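Local coordinates for phosphate-binding protein PstS 2 (Streptococcus pneumoniae, PDB 4H1X) that probably serves as the solute-binding component of the PstSACB ABC transporter, which imports phosphate into the cell, at residues S243-S246 with M247-A251. Sequence-based numbering, arbitrary orientation. Where two conformers were deposited one is given.
Sequences SQVS and MAELA
Ser246 O accepts from Leu250 N at 2.9 Å, closing the first turn of the helix that begins at Met247, directly after the short strand 244-245. Ser246 is the N-cap: its chi1 of 61° turns OG in over the helix start, where it takes the N-H of Glu249 (Glu249 N to Ser246 OG 3.0 Å, 161° at the hydrogen). Glu249 reciprocates. From CG the glutamate chain stretches back toward the strand, past the serine hydroxyl, and brings its carboxylate to Ser246 N, which donates to Glu249 OE1 at 3.2 Å, 19° out of the carboxylate plane and from the anti side. The two bonds make a capping box. Glu249 OE1 also lies 3.5 Å from Val245 CA, while Val245 CG2 meets Leu250 CD1 loosely at 4.3 Å. Strand 81-85 pairs in parallel with strand 244-245, and Asp86 OD1 accepts from Met247 N. Asp86 OD1, Ser246 OG and Ser246 O thus take the N-H groups of Met247, Glu249 and Leu250 in the first turn, and the carboxylates of Asp86 and Glu249, if ionised, would probably interact favourably with the positive end of the helix dipole.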
loop_
_atom_site.group_PDB
_atom_site.type_symbol
_atom_site.label_atom_id
_atom_site.label_comp_id
_atom_site.label_asym_id
_atom_site.label_seq_id
_atom_site.Cartn_x
_atom_site.Cartn_y
_atom_site.Cartn_z
ATOM N N SER A 243 -18.754 3.781 14.946
ATOM C CA SER A 243 -18.792 3.437 13.528
ATOM C C SER A 243 -18.014 4.432 12.690
ATOM O O SER A 243 -17.770 4.168 11.517
ATOM C CB SER A 243 -20.237 3.349 13.037
ATOM O OG SER A 243 -20.884 4.608 13.115
ATOM N N GLN A 244 -17.672 5.595 13.265
ATOM C CA GLN A 244 -16.918 6.584 12.496
ATOM C C GLN A 244 -15.978 7.403 13.364
ATOM O O GLN A 244 -16.245 7.649 14.545
ATOM C CB GLN A 244 -17.849 7.514 11.685
ATOM C CG GLN A 244 -18.758 8.410 12.511
ATOM C CD GLN A 244 -19.602 9.279 11.619
ATOM O OE1 GLN A 244 -20.830 9.147 11.577
ATOM N NE2 GLN A 244 -18.958 10.183 10.878
ATOM N N VAL A 245 -14.875 7.830 12.751
ATOM C CA VAL A 245 -13.899 8.704 13.399
ATOM C C VAL A 245 -13.499 9.777 12.430
ATOM O O VAL A 245 -13.430 9.526 11.230
ATOM C CB VAL A 245 -12.638 7.974 13.967
ATOM C CG1 VAL A 245 -12.964 7.230 15.256
ATOM C CG2 VAL A 245 -11.993 7.043 12.939
ATOM N N SER A 246 -13.194 10.972 12.943
ATOM C CA SER A 246 -12.613 12.010 12.098
ATOM C C SER A 246 -11.117 11.699 11.924
ATOM O O SER A 246 -10.576 10.889 12.696
ATOM C CB SER A 246 -12.791 13.382 12.755
ATOM O OG SER A 246 -12.140 13.440 14.021
HETATM N N MSE A 247 -10.437 12.352 10.957
HETATM C CA MSE A 247 -8.996 12.163 10.782
HETATM C C MSE A 247 -8.266 12.677 12.032
HETATM O O MSE A 247 -7.284 12.071 12.429
HETATM C CB MSE A 247 -8.465 12.840 9.507
HETATM C CG MSE A 247 -8.747 12.055 8.221
HETATM SE SE MSE A 247 -7.548 10.549 7.810
HETATM C CE MSE A 247 -5.862 11.537 7.519
ATOM N N ALA A 248 -8.781 13.752 12.692
ATOM C CA ALA A 248 -8.201 14.288 13.935
ATOM C C ALA A 248 -8.266 13.253 15.038
ATOM O O ALA A 248 -7.258 13.012 15.708
ATOM C CB ALA A 248 -8.940 15.545 14.381
ATOM N N GLU A 249 -9.455 12.635 15.222
ATOM C CA GLU A 249 -9.660 11.606 16.233
ATOM C C GLU A 249 -8.761 10.434 15.944
ATOM O O GLU A 249 -8.155 9.918 16.872
ATOM C CB GLU A 249 -11.109 11.127 16.258
ATOM C CG GLU A 249 -12.034 11.985 17.096
ATOM C CD GLU A 249 -13.492 11.577 17.043
ATOM O OE1 GLU A 249 -13.930 11.002 16.019
ATOM O OE2 GLU A 249 -14.206 11.850 18.033
ATOM N N LEU A 250 -8.659 10.034 14.652
ATOM C CA LEU A 250 -7.829 8.908 14.237
ATOM C C LEU A 250 -6.383 9.099 14.687
ATOM O O LEU A 250 -5.808 8.198 15.310
ATOM C CB LEU A 250 -7.885 8.696 12.704
ATOM C CG LEU A 250 -7.200 7.422 12.184
ATOM C CD1 LEU A 250 -7.761 6.155 12.882
ATOM C CD2 LEU A 250 -7.339 7.316 10.676
ATOM N N ALA A 251 -5.809 10.275 14.389
ATOM C CA ALA A 251 -4.435 10.569 14.784
ATOM C C ALA A 251 -4.315 10.634 16.319
ATOM O O ALA A 251 -3.352 10.094 16.868
ATOM C CB ALA A 251 -3.960 11.856 14.146
#